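Local structure of EmrA (Aquifex aeolicus, 4TKO) at residues L287-V292 with I328-L333; L58-L63 with K211-K216; L23-S28 with Q245-L250; L125-Y130 with R142-V147. The protein serves as the periplasmic adaptor of a major facilitator superfamily multidrug efflux pump, probably helping to move xenobiotics out across the cell envelope. All coordinates share one frame; numbering follows the deposited sequence.

Contact 1: L287-V292 with I328-L333; sequences LFEGVV and ITKGDL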
loop_
_atom_site.group_PDB
_atom_site.type_symbol
_atom_site.label_atom_id
_atom_site.label_comp_id
_atom_site.label_asym_id
_atom_site.label_seq_id
_atom_site.Cartn_x
_atom_site.Cartn_y
_atom_site.Cartn_z
ATOM N N LEU A 287 13.741 46.996 27.489
ATOM C CA LEU A 287 13.138 46.869 28.791
ATOM C C LEU A 287 12.030 45.829 28.778
ATOM O O LEU A 287 10.910 46.104 28.355
ATOM C CB LEU A 287 12.574 48.203 29.264
ATOM C CG LEU A 287 12.076 48.091 30.701
ATOM C CD1 LEU A 287 13.270 48.058 31.669
ATOM C CD2 LEU A 287 11.107 49.194 31.043
ATOM N N PHE A 288 12.337 44.628 29.247
ATOM C CA PHE A 288 11.289 43.649 29.460
ATOM C C PHE A 288 10.421 44.076 30.622
ATOM O O PHE A 288 10.849 44.829 31.488
ATOM C CB PHE A 288 11.882 42.276 29.695
ATOM C CG PHE A 288 12.551 41.723 28.494
ATOM C CD1 PHE A 288 11.837 40.961 27.583
ATOM C CD2 PHE A 288 13.887 41.997 28.243
ATOM C CE1 PHE A 288 12.459 40.448 26.451
ATOM C CE2 PHE A 288 14.510 41.499 27.107
ATOM C CZ PHE A 288 13.790 40.724 26.211
ATOM N N GLU A 289 9.202 43.569 30.648
ATOM C CA GLU A 289 8.176 44.110 31.513
ATOM C C GLU A 289 7.246 42.981 31.927
ATOM O O GLU A 289 6.929 42.100 31.122
ATOM C CB GLU A 289 7.433 45.222 30.771
ATOM C CG GLU A 289 6.281 45.882 31.493
ATOM C CD GLU A 289 5.740 47.078 30.704
ATOM O OE1 GLU A 289 6.561 47.801 30.086
ATOM O OE2 GLU A 289 4.502 47.281 30.687
ATOM N N GLY A 290 6.821 42.976 33.184
ATOM C CA GLY A 290 5.922 41.925 33.621
ATOM C C GLY A 290 5.252 42.160 34.949
ATOM O O GLY A 290 5.395 43.226 35.561
ATOM N N VAL A 291 4.515 41.146 35.387
ATOM C CA VAL A 291 3.888 41.142 36.705
ATOM C C VAL A 291 4.362 39.974 37.554
ATOM O O VAL A 291 4.827 38.955 37.038
ATOM C CB VAL A 291 2.354 41.044 36.629
ATOM C CG1 VAL A 291 1.749 42.392 36.330
ATOM C CG2 VAL A 291 1.961 39.987 35.609
ATOM N N VAL A 292 4.192 40.118 38.859
ATOM C CA VAL A 292 4.548 39.083 39.792
ATOM C C VAL A 292 3.533 37.953 39.732
ATOM O O VAL A 292 2.364 38.145 40.055
ATOM C CB VAL A 292 4.640 39.649 41.193
ATOM C CG1 VAL A 292 5.244 38.626 42.134
ATOM C CG2 VAL A 292 5.488 40.906 41.149
ATOM N N ILE A 328 6.350 37.494 31.986
ATOM C CA ILE A 328 6.701 38.551 31.036
ATOM C C ILE A 328 5.508 39.018 30.224
ATOM O O ILE A 328 4.699 38.211 29.762
ATOM C CB ILE A 328 7.769 38.082 30.079
ATOM C CG1 ILE A 328 8.858 37.348 30.858
ATOM C CG2 ILE A 328 8.285 39.252 29.253
ATOM C CD1 ILE A 328 10.009 36.877 30.002
ATOM N N THR A 329 5.398 40.324 30.039
ATOM C CA THR A 329 4.222 40.868 29.369
ATOM C C THR A 329 4.539 41.832 28.229
ATOM O O THR A 329 3.661 42.157 27.439
ATOM C CB THR A 329 3.305 41.579 30.369
ATOM O OG1 THR A 329 4.045 42.580 31.087
ATOM C CG2 THR A 329 2.713 40.556 31.342
ATOM N N LYS A 330 5.785 42.284 28.145
ATOM C CA LYS A 330 6.213 43.093 27.021
ATOM C C LYS A 330 7.710 42.939 26.809
ATOM O O LYS A 330 8.475 42.889 27.771
ATOM C CB LYS A 330 5.834 44.558 27.248
ATOM C CG LYS A 330 6.301 45.495 26.155
ATOM C CD LYS A 330 5.558 46.816 26.228
ATOM C CE LYS A 330 6.081 47.799 25.188
ATOM N NZ LYS A 330 5.325 49.088 25.184
ATOM N N GLY A 331 8.120 42.846 25.547
ATOM C CA GLY A 331 9.513 42.609 25.195
ATOM C C GLY A 331 9.642 41.422 24.250
ATOM O O GLY A 331 8.755 40.545 24.182
ATOM N N ASP A 332 10.754 41.378 23.523
ATOM C CA ASP A 332 10.925 40.369 22.483
ATOM C C ASP A 332 11.336 38.984 23.014
ATOM O O ASP A 332 12.521 38.709 23.245
ATOM C CB ASP A 332 11.955 40.858 21.458
ATOM C CG ASP A 332 11.988 39.994 20.208
ATOM O OD1 ASP A 332 11.070 39.156 20.031
ATOM O OD2 ASP A 332 12.922 40.158 19.398
ATOM N N LEU A 333 10.354 38.104 23.157
ATOM C CA LEU A 333 10.581 36.758 23.679
ATOM C C LEU A 333 11.601 35.928 22.915
ATOM O O LEU A 333 12.328 35.151 23.511
ATOM C CB LEU A 333 9.270 35.988 23.719
ATOM C CG LEU A 333 8.290 36.636 24.671
ATOM C CD1 LEU A 333 7.002 35.876 24.679
ATOM C CD2 LEU A 333 8.922 36.662 26.034
#

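Contact 2: L58-L63 with K211-K216; sequences LEKRTL and KTAEQK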
loop_
_atom_site.group_PDB
_atom_site.type_symbol
_atom_site.label_atom_id
_atom_site.label_comp_id
_atom_site.label_asym_id
_atom_site.label_seq_id
_atom_site.Cartn_x
_atom_site.Cartn_y
_atom_site.Cartn_z
ATOM N N LEU A 58 21.205 1.957 1.519
ATOM C CA LEU A 58 21.547 0.637 1.029
ATOM C C LEU A 58 20.373 -0.299 1.276
ATOM O O LEU A 58 19.914 -0.992 0.369
ATOM C CB LEU A 58 22.811 0.105 1.712
ATOM C CG LEU A 58 23.244 -1.280 1.226
ATOM C CD1 LEU A 58 23.908 -1.200 -0.149
ATOM C CD2 LEU A 58 24.140 -1.981 2.233
ATOM N N GLU A 59 19.891 -0.302 2.512
ATOM C CA GLU A 59 18.757 -1.121 2.916
ATOM C C GLU A 59 17.579 -0.948 1.964
ATOM O O GLU A 59 16.924 -1.915 1.606
ATOM C CB GLU A 59 18.335 -0.777 4.344
ATOM C CG GLU A 59 17.137 -1.560 4.865
ATOM C CD GLU A 59 16.580 -0.984 6.167
ATOM O OE1 GLU A 59 16.077 0.163 6.145
ATOM O OE2 GLU A 59 16.649 -1.673 7.212
ATOM N N LYS A 60 17.323 0.283 1.547
ATOM C CA LYS A 60 16.231 0.553 0.630
ATOM C C LYS A 60 16.539 -0.030 -0.738
ATOM O O LYS A 60 15.688 -0.640 -1.374
ATOM C CB LYS A 60 15.971 2.055 0.508
ATOM C CG LYS A 60 14.986 2.425 -0.592
ATOM C CD LYS A 60 14.853 3.931 -0.739
ATOM C CE LYS A 60 14.132 4.312 -2.019
ATOM N NZ LYS A 60 14.335 5.742 -2.399
ATOM N N ARG A 61 17.767 0.151 -1.193
ATOM C CA ARG A 61 18.101 -0.249 -2.543
ATOM C C ARG A 61 18.368 -1.742 -2.608
ATOM O O ARG A 61 18.184 -2.351 -3.650
ATOM C CB ARG A 61 19.281 0.565 -3.053
ATOM C CG ARG A 61 18.897 2.034 -3.262
ATOM C CD ARG A 61 20.072 2.872 -3.718
ATOM N NE ARG A 61 20.744 2.258 -4.856
ATOM C CZ ARG A 61 21.897 2.685 -5.357
ATOM N NH1 ARG A 61 22.501 3.735 -4.814
ATOM N NH2 ARG A 61 22.444 2.063 -6.397
ATOM N N THR A 62 18.771 -2.336 -1.492
ATOM C CA THR A 62 18.789 -3.790 -1.385
ATOM C C THR A 62 17.387 -4.328 -1.674
ATOM O O THR A 62 17.224 -5.418 -2.213
ATOM C CB THR A 62 19.249 -4.266 0.017
ATOM O OG1 THR A 62 20.665 -4.091 0.149
ATOM C CG2 THR A 62 18.919 -5.736 0.239
ATOM N N LEU A 63 16.373 -3.547 -1.323
ATOM C CA LEU A 63 14.992 -3.964 -1.509
ATOM C C LEU A 63 14.525 -3.689 -2.922
ATOM O O LEU A 63 13.707 -4.427 -3.461
ATOM C CB LEU A 63 14.062 -3.256 -0.525
ATOM C CG LEU A 63 14.155 -3.539 0.977
ATOM C CD1 LEU A 63 13.038 -2.828 1.684
ATOM C CD2 LEU A 63 14.118 -5.019 1.287
ATOM N N LYS A 211 8.574 1.812 1.318
ATOM C CA LYS A 211 7.934 2.986 1.904
ATOM C C LYS A 211 8.456 3.281 3.310
ATOM O O LYS A 211 8.601 4.438 3.709
ATOM C CB LYS A 211 6.417 2.775 1.938
ATOM C CG LYS A 211 5.607 3.927 2.490
ATOM C CD LYS A 211 4.117 3.622 2.422
ATOM C CE LYS A 211 3.281 4.792 2.926
ATOM N NZ LYS A 211 1.830 4.492 2.833
ATOM N N THR A 212 8.743 2.212 4.042
ATOM C CA THR A 212 9.209 2.300 5.410
ATOM C C THR A 212 10.694 2.671 5.469
ATOM O O THR A 212 11.111 3.490 6.292
ATOM C CB THR A 212 8.955 0.977 6.142
ATOM O OG1 THR A 212 7.618 0.978 6.658
ATOM C CG2 THR A 212 9.930 0.795 7.286
ATOM N N ALA A 213 11.482 2.070 4.585
ATOM C CA ALA A 213 12.880 2.441 4.421
ATOM C C ALA A 213 13.045 3.915 4.016
ATOM O O ALA A 213 13.901 4.617 4.543
ATOM C CB ALA A 213 13.535 1.548 3.405
ATOM N N GLU A 214 12.235 4.390 3.082
ATOM C CA GLU A 214 12.312 5.795 2.705
ATOM C C GLU A 214 11.997 6.680 3.899
ATOM O O GLU A 214 12.440 7.828 3.952
ATOM C CB GLU A 214 11.371 6.115 1.538
ATOM C CG GLU A 214 12.017 5.907 0.167
ATOM C CD GLU A 214 11.027 5.444 -0.912
ATOM O OE1 GLU A 214 9.872 5.088 -0.575
ATOM O OE2 GLU A 214 11.413 5.433 -2.105
ATOM N N GLN A 215 11.245 6.152 4.864
ATOM C CA GLN A 215 10.957 6.936 6.059
ATOM C C GLN A 215 12.208 7.040 6.898
ATOM O O GLN A 215 12.587 8.130 7.318
ATOM C CB GLN A 215 9.822 6.337 6.880
ATOM C CG GLN A 215 8.550 7.164 6.801
ATOM C CD GLN A 215 8.775 8.618 7.169
ATOM O OE1 GLN A 215 9.469 8.913 8.134
ATOM N NE2 GLN A 215 8.192 9.535 6.392
ATOM N N LYS A 216 12.859 5.906 7.124
ATOM C CA LYS A 216 14.072 5.889 7.922
ATOM C C LYS A 216 15.091 6.874 7.330
ATOM O O LYS A 216 15.774 7.588 8.062
ATOM C CB LYS A 216 14.648 4.471 8.007
ATOM C CG LYS A 216 13.678 3.457 8.585
ATOM C CD LYS A 216 14.318 2.100 8.847
ATOM C CE LYS A 216 13.250 1.102 9.294
ATOM N NZ LYS A 216 13.602 -0.327 9.015
#

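Contact 3: L23-S28 with Q245-L250; sequences LSFRVS and QPAFAL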
loop_
_atom_site.group_PDB
_atom_site.type_symbol
_atom_site.label_atom_id
_atom_site.label_comp_id
_atom_site.label_asym_id
_atom_site.label_seq_id
_atom_site.Cartn_x
_atom_site.Cartn_y
_atom_site.Cartn_z
ATOM N N LEU A 23 14.469 16.886 21.789
ATOM C CA LEU A 23 14.332 16.375 20.426
ATOM C C LEU A 23 15.251 15.202 20.178
ATOM O O LEU A 23 16.372 15.159 20.668
ATOM C CB LEU A 23 14.628 17.451 19.384
ATOM C CG LEU A 23 13.893 18.754 19.640
ATOM C CD1 LEU A 23 14.235 19.747 18.553
ATOM C CD2 LEU A 23 12.412 18.477 19.722
ATOM N N SER A 24 14.785 14.268 19.366
ATOM C CA SER A 24 15.557 13.082 19.091
ATOM C C SER A 24 15.381 12.671 17.625
ATOM O O SER A 24 14.471 13.137 16.960
ATOM C CB SER A 24 15.126 11.969 20.042
ATOM O OG SER A 24 13.859 11.478 19.645
ATOM N N PHE A 25 16.273 11.822 17.125
ATOM C CA PHE A 25 16.078 11.171 15.830
ATOM C C PHE A 25 15.171 9.951 16.033
ATOM O O PHE A 25 15.207 9.321 17.102
ATOM C CB PHE A 25 17.421 10.737 15.216
ATOM C CG PHE A 25 18.360 11.882 14.891
ATOM C CD1 PHE A 25 19.184 12.414 15.865
ATOM C CD2 PHE A 25 18.440 12.401 13.598
ATOM C CE1 PHE A 25 20.051 13.468 15.573
ATOM C CE2 PHE A 25 19.301 13.437 13.296
ATOM C CZ PHE A 25 20.109 13.972 14.283
ATOM N N ARG A 26 14.359 9.620 15.029
ATOM C CA ARG A 26 13.481 8.452 15.127
ATOM C C ARG A 26 14.228 7.194 14.706
ATOM O O ARG A 26 13.736 6.082 14.854
ATOM C CB ARG A 26 12.214 8.644 14.295
ATOM C CG ARG A 26 11.462 9.953 14.605
ATOM C CD ARG A 26 10.186 10.083 13.800
ATOM N NE ARG A 26 9.396 8.855 13.851
ATOM C CZ ARG A 26 8.850 8.267 12.787
ATOM N NH1 ARG A 26 8.995 8.802 11.581
ATOM N NH2 ARG A 26 8.151 7.147 12.924
ATOM N N VAL A 27 15.442 7.376 14.216
ATOM C CA VAL A 27 16.332 6.261 13.924
ATOM C C VAL A 27 17.701 6.516 14.561
ATOM O O VAL A 27 18.032 7.652 14.934
ATOM C CB VAL A 27 16.514 6.040 12.390
ATOM C CG1 VAL A 27 15.206 5.675 11.742
ATOM C CG2 VAL A 27 17.090 7.273 11.738
ATOM N N SER A 28 18.505 5.467 14.667
ATOM C CA SER A 28 19.858 5.623 15.159
ATOM C C SER A 28 20.819 5.877 14.001
ATOM O O SER A 28 20.483 5.652 12.844
ATOM C CB SER A 28 20.291 4.388 15.953
ATOM O OG SER A 28 20.396 3.261 15.108
ATOM N N GLN A 245 16.983 9.211 21.606
ATOM C CA GLN A 245 17.949 9.781 22.499
ATOM C C GLN A 245 18.115 11.237 22.232
ATOM O O GLN A 245 18.356 11.617 21.130
ATOM C CB GLN A 245 19.260 9.085 22.264
ATOM C CG GLN A 245 20.476 9.755 22.848
ATOM C CD GLN A 245 21.781 9.174 22.376
ATOM O OE1 GLN A 245 21.791 8.212 21.682
ATOM N NE2 GLN A 245 22.862 9.749 22.756
ATOM N N PRO A 246 17.988 12.041 23.268
ATOM C CA PRO A 246 17.956 13.505 23.211
ATOM C C PRO A 246 19.169 14.121 22.496
ATOM O O PRO A 246 20.323 13.854 22.838
ATOM C CB PRO A 246 17.943 13.905 24.687
ATOM C CG PRO A 246 17.366 12.731 25.390
ATOM C CD PRO A 246 17.925 11.551 24.654
ATOM N N ALA A 247 18.884 14.960 21.509
ATOM C CA ALA A 247 19.897 15.653 20.732
ATOM C C ALA A 247 19.936 17.149 21.091
ATOM O O ALA A 247 21.014 17.709 21.279
ATOM C CB ALA A 247 19.634 15.461 19.237
ATOM N N PHE A 248 18.763 17.787 21.147
ATOM C CA PHE A 248 18.643 19.168 21.612
ATOM C C PHE A 248 17.520 19.308 22.610
ATOM O O PHE A 248 16.647 18.435 22.725
ATOM C CB PHE A 248 18.376 20.155 20.465
ATOM C CG PHE A 248 19.364 20.075 19.341
ATOM C CD1 PHE A 248 19.277 19.063 18.395
ATOM C CD2 PHE A 248 20.364 21.019 19.218
ATOM C CE1 PHE A 248 20.185 18.992 17.364
ATOM C CE2 PHE A 248 21.277 20.952 18.186
ATOM C CZ PHE A 248 21.186 19.944 17.254
ATOM N N ALA A 249 17.535 20.429 23.319
ATOM C CA ALA A 249 16.358 20.887 24.037
ATOM C C ALA A 249 15.823 22.172 23.382
ATOM O O ALA A 249 16.579 23.095 23.107
ATOM C CB ALA A 249 16.685 21.112 25.476
ATOM N N LEU A 250 14.524 22.211 23.113
ATOM C CA LEU A 250 13.915 23.371 22.488
ATOM C C LEU A 250 12.947 24.034 23.440
ATOM O O LEU A 250 12.113 23.369 24.046
ATOM C CB LEU A 250 13.183 22.987 21.215
ATOM C CG LEU A 250 13.169 24.079 20.153
ATOM C CD1 LEU A 250 14.583 24.454 19.789
ATOM C CD2 LEU A 250 12.422 23.594 18.935
#

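Contact 4: L125-Y130 with R142-V147; sequences LDWERY and RKFEEV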
loop_
_atom_site.group_PDB
_atom_site.type_symbol
_atom_site.label_atom_id
_atom_site.label_comp_id
_atom_site.label_asym_id
_atom_site.label_seq_id
_atom_site.Cartn_x
_atom_site.Cartn_y
_atom_site.Cartn_z
ATOM N N LEU A 125 -45.037 -52.636 -48.045
ATOM C CA LEU A 125 -46.435 -52.921 -48.331
ATOM C C LEU A 125 -46.612 -53.574 -49.707
ATOM O O LEU A 125 -47.331 -54.561 -49.839
ATOM C CB LEU A 125 -47.268 -51.643 -48.230
ATOM C CG LEU A 125 -47.236 -51.048 -46.821
ATOM C CD1 LEU A 125 -48.251 -49.936 -46.695
ATOM C CD2 LEU A 125 -47.444 -52.113 -45.736
ATOM N N ASP A 126 -45.961 -53.033 -50.729
ATOM C CA ASP A 126 -46.060 -53.628 -52.058
ATOM C C ASP A 126 -45.611 -55.074 -51.982
ATOM O O ASP A 126 -46.281 -55.964 -52.492
ATOM C CB ASP A 126 -45.224 -52.865 -53.091
ATOM C CG ASP A 126 -45.913 -51.601 -53.584
ATOM O OD1 ASP A 126 -47.152 -51.487 -53.430
ATOM O OD2 ASP A 126 -45.212 -50.723 -54.134
ATOM N N TRP A 127 -44.485 -55.290 -51.312
ATOM C CA TRP A 127 -43.916 -56.615 -51.109
ATOM C C TRP A 127 -44.930 -57.572 -50.473
ATOM O O TRP A 127 -45.201 -58.639 -51.028
ATOM C CB TRP A 127 -42.652 -56.510 -50.246
ATOM C CG TRP A 127 -41.747 -57.700 -50.335
ATOM C CD1 TRP A 127 -40.709 -57.890 -51.219
ATOM C CD2 TRP A 127 -41.790 -58.866 -49.509
ATOM N NE1 TRP A 127 -40.111 -59.111 -50.987
ATOM C CE2 TRP A 127 -40.755 -59.733 -49.936
ATOM C CE3 TRP A 127 -42.606 -59.276 -48.443
ATOM C CZ2 TRP A 127 -40.515 -60.972 -49.347
ATOM C CZ3 TRP A 127 -42.370 -60.507 -47.849
ATOM C CH2 TRP A 127 -41.331 -61.341 -48.305
ATOM N N GLU A 128 -45.484 -57.192 -49.321
ATOM C CA GLU A 128 -46.526 -57.988 -48.653
ATOM C C GLU A 128 -47.645 -58.371 -49.610
ATOM O O GLU A 128 -48.039 -59.535 -49.702
ATOM C CB GLU A 128 -47.140 -57.230 -47.470
ATOM C CG GLU A 128 -46.217 -57.002 -46.274
ATOM C CD GLU A 128 -46.991 -56.644 -45.006
ATOM O OE1 GLU A 128 -47.002 -55.451 -44.619
ATOM O OE2 GLU A 128 -47.589 -57.560 -44.397
ATOM N N ARG A 129 -48.156 -57.367 -50.313
ATOM C CA ARG A 129 -49.249 -57.538 -51.250
ATOM C C ARG A 129 -48.847 -58.491 -52.375
ATOM O O ARG A 129 -49.442 -59.557 -52.535
ATOM C CB ARG A 129 -49.673 -56.168 -51.792
ATOM C CG ARG A 129 -50.500 -56.176 -53.063
ATOM C CD ARG A 129 -50.754 -54.750 -53.536
ATOM N NE ARG A 129 -51.495 -54.706 -54.794
ATOM C CZ ARG A 129 -51.377 -53.740 -55.701
ATOM N NH1 ARG A 129 -50.541 -52.723 -55.502
ATOM N NH2 ARG A 129 -52.089 -53.800 -56.816
ATOM N N TYR A 130 -47.835 -58.114 -53.148
ATOM C CA TYR A 130 -47.362 -58.943 -54.251
ATOM C C TYR A 130 -47.029 -60.385 -53.820
ATOM O O TYR A 130 -47.184 -61.324 -54.595
ATOM C CB TYR A 130 -46.138 -58.303 -54.896
ATOM C CG TYR A 130 -46.442 -57.285 -55.971
ATOM C CD1 TYR A 130 -46.851 -56.000 -55.649
ATOM C CD2 TYR A 130 -46.279 -57.605 -57.315
ATOM C CE1 TYR A 130 -47.118 -55.066 -56.648
ATOM C CE2 TYR A 130 -46.538 -56.682 -58.315
ATOM C CZ TYR A 130 -46.959 -55.418 -57.978
ATOM O OH TYR A 130 -47.214 -54.514 -58.984
ATOM N N ARG A 142 -42.173 -63.027 -61.747
ATOM C CA ARG A 142 -41.359 -61.923 -62.255
ATOM C C ARG A 142 -41.728 -60.589 -61.630
ATOM O O ARG A 142 -40.881 -59.725 -61.434
ATOM C CB ARG A 142 -41.496 -61.818 -63.775
ATOM C CG ARG A 142 -40.809 -60.602 -64.397
ATOM C CD ARG A 142 -41.735 -59.903 -65.388
ATOM N NE ARG A 142 -42.563 -60.863 -66.123
ATOM C CZ ARG A 142 -43.610 -60.542 -66.882
ATOM N NH1 ARG A 142 -43.981 -59.273 -67.019
ATOM N NH2 ARG A 142 -44.293 -61.498 -67.504
ATOM N N LYS A 143 -43.005 -60.417 -61.329
ATOM C CA LYS A 143 -43.469 -59.156 -60.785
ATOM C C LYS A 143 -43.188 -59.064 -59.291
ATOM O O LYS A 143 -42.973 -57.982 -58.760
ATOM C CB LYS A 143 -44.962 -58.981 -61.070
ATOM C CG LYS A 143 -45.244 -58.227 -62.365
ATOM C CD LYS A 143 -46.159 -59.006 -63.303
ATOM C CE LYS A 143 -46.642 -58.110 -64.430
ATOM N NZ LYS A 143 -47.078 -56.786 -63.888
ATOM N N PHE A 144 -43.179 -60.201 -58.615
ATOM C CA PHE A 144 -42.988 -60.190 -57.178
ATOM C C PHE A 144 -41.525 -60.083 -56.794
ATOM O O PHE A 144 -41.178 -59.357 -55.871
ATOM C CB PHE A 144 -43.579 -61.432 -56.544
ATOM C CG PHE A 144 -43.155 -61.637 -55.128
ATOM C CD1 PHE A 144 -43.594 -60.787 -54.129
ATOM C CD2 PHE A 144 -42.328 -62.689 -54.787
ATOM C CE1 PHE A 144 -43.213 -60.980 -52.814
ATOM C CE2 PHE A 144 -41.949 -62.893 -53.473
ATOM C CZ PHE A 144 -42.393 -62.036 -52.485
ATOM N N GLU A 145 -40.664 -60.811 -57.493
ATOM C CA GLU A 145 -39.243 -60.730 -57.202
ATOM C C GLU A 145 -38.745 -59.353 -57.640
ATOM O O GLU A 145 -37.785 -58.824 -57.084
ATOM C CB GLU A 145 -38.466 -61.863 -57.886
ATOM C CG GLU A 145 -38.055 -61.581 -59.322
ATOM C CD GLU A 145 -37.662 -62.844 -60.082
ATOM O OE1 GLU A 145 -38.093 -63.953 -59.681
ATOM O OE2 GLU A 145 -36.925 -62.721 -61.084
ATOM N N GLU A 146 -39.425 -58.768 -58.620
ATOM C CA GLU A 146 -39.112 -57.414 -59.070
ATOM C C GLU A 146 -39.227 -56.422 -57.908
ATOM O O GLU A 146 -38.377 -55.549 -57.720
ATOM C CB GLU A 146 -40.044 -57.015 -60.215
ATOM C CG GLU A 146 -39.784 -55.649 -60.818
ATOM C CD GLU A 146 -40.813 -55.283 -61.876
ATOM O OE1 GLU A 146 -41.598 -56.174 -62.281
ATOM O OE2 GLU A 146 -40.840 -54.104 -62.297
ATOM N N VAL A 147 -40.288 -56.575 -57.128
ATOM C CA VAL A 147 -40.491 -55.807 -55.906
ATOM C C VAL A 147 -39.452 -56.204 -54.864
ATOM O O VAL A 147 -38.800 -55.350 -54.276
ATOM C CB VAL A 147 -41.924 -56.024 -55.342
ATOM C CG1 VAL A 147 -42.038 -55.592 -53.876
ATOM C CG2 VAL A 147 -42.944 -55.306 -56.214
#

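Contact 1: L287-V292 with I328-L333
E289 O accepts backbone N-H groups from two successive residues of the facing strand, T329 and K330. T329 N lies in the carbonyl plane, 2.6 Å from E289 O, and its N-H points almost straight at the oxygen (163°). K330 N comes in from above that plane, 3.2 Å from E289 O. The hydroxyl of T329 adds a weak bond to the same oxygen, OG1 to E289 O being 2.9 Å; with chi1 at 55° it sits between backbone N and carbonyl carbon, turned to the partner strand. In return, E289 N gives K330 O a weak, bent bond.

Next out, the F288 ring lies along the loop after K330: CE1 is 3.5 Å from D332 N, D332 O is in plane at the ring edge, and CD1 is 4.3 Å from I328 CG2. E289 and K330 lean on each other through CB atoms 3.9 Å apart, while the E289 carboxylate reaches across to a salt bridge with K275 of strand 275-280.

The register slips by one residue between the pairs E289-K330 and G290-I328. This is a beta bulge in an antiparallel strand pair of the AaeA-like beta-barrel found in membrane fusion proteins.

Contact 2: L58-L63 with K211-K216
K60 and A213 meet where two helices run side by side in opposite directions, in the long alpha-helical hairpin of the adaptor, close to its beta-sheet end; helix 202-218, and helix 54-68 from K60 on, fall in regions predicted to be coiled coil. The local axes are 9.0 Å apart with their directions 162° from each other, and the small methyl of A213 lies between two long side chains of helix 54-68.

K60 can be followed outward atom by atom. Its CB rests on A213 CB at 3.8 Å. CG stands anti to the backbone N (chi1 171°) and the chain stays extended beyond it, which carries the aliphatic part past A213 and obliquely over E214. CD then packs 3.6 Å from E214 CG, and CE lies 3.4 Å from E214 CG. At the tip, K60 NZ makes a salt bridge with E214 OE2 at 3.0 Å. E214 starts out to the flank of its helix, and a bend at chi2 brings its carboxylate round to the lysine.

E59 borders A213 as well, with OE1 4.0 Å from A213 CB. Further along, L63 turns to R209 and I210 of helix 202-218. E59 and K216 cross at about a right angle; E59 OE1 lies 3.8 Å from K216 CD, and the ion pair between E59 OE2 and K216 NZ is long, at 3.8 Å.

Contact 3: L23-S28 with Q245-L250
L23 O receives the shortest polar bond here, from A247 N at 2.7 Å, with the donor nearly along the C=O axis (174°). P246 CA adds a C-H...O contact to L23 O at 3.4 Å, so two neighbouring residues of the opposite strand address one carbonyl. The other backbone group of L23 is used too: L23 N bonds to F248 O at 2.8 Å, its N-H almost straight at 171°, although the donor is tilted out of the carbonyl plane. With A247 and F248 both placed against L23, the strand 246-250 carries a classic beta bulge, and the backbone of A247, with psi at -47°, makes the local kink.

The side chains meet more loosely. L23 CD1 lies 4.3 Å from L250 CD2, an apolar touch further along the pair. A247 CB comes up to F25 CE1 at 4.2 Å, oblique to the ring, and S24 leans through its CB on the backbone just before the other strand, 3.4 Å from Q245 O. The polar end of Q245 turns elsewhere, to R242 N.

Both segments belong to the barrel-sandwich hybrid region. L23 and F248 pack on L48 of strand 47-51, F25 and A247 reach L222 of strand 221-223, and F248 and L250 lie on V230 of strand 228-233.

Contact 4: L125-Y130 with R142-V147
W127 and F144 form the aromatic part of this contact. F144 CZ hangs over one face of the indole, offset toward its rim and 3.8 Å from W127 CE2, but the planes stand at 48°, an oblique meeting. F144 chi1 of 167° puts CG anti to the backbone N, and from there the ring reaches in between W127 and Y130.

A CH-pi contact engages Y130. V147 CG2 sits over the centre of the Y130 ring, 4.0 Å from its centroid and only 9° off the normal.

Apolar packing fills in around these rings. The second methyl of V147, CG1, turns to W127, lying 3.5 Å from W127 CA and 3.8 Å from W127 CD1. F144 CD1 rests against Y130 CB at 3.6 Å, and K143 CB approaches Y130 CE2 at 3.9 Å.

Polar atoms play a lesser part. W127 O lies in plane at the edge of the F144 ring, 3.6 Å from F144 CE1, and the indole NE1 is hydrogen-bonded to D148, the residue after V147.

Helices 102-135 and 141-156 run antiparallel here, their local axes 9.2 Å apart, joined by a short loop: the tip of the alpha-helical hairpin characteristic of membrane fusion proteins.

How the contacts relate
The four contacts mark out a very elongated molecule. Contact 4 lies at the tip of the helical hairpin and contact 2 near its base, their centres about 101 Å apart. Contact 3 follows about 21 Å from contact 2, centre to centre, and touches it, Q215 packing on R26 and K216 on V27, so the hairpin base abuts the barrel-sandwich region. Contact 1 lies about 31 Å from contact 3, centre to centre, in the beta-barrel, and shares an antiparallel sheet with it. Along the chain, contact 3 encloses contact 2, which encloses contact 4; contact 1 comes afterwards. About 140 Å separates the centres of contacts 1 and 4, a reach consistent with a long span across the periplasm.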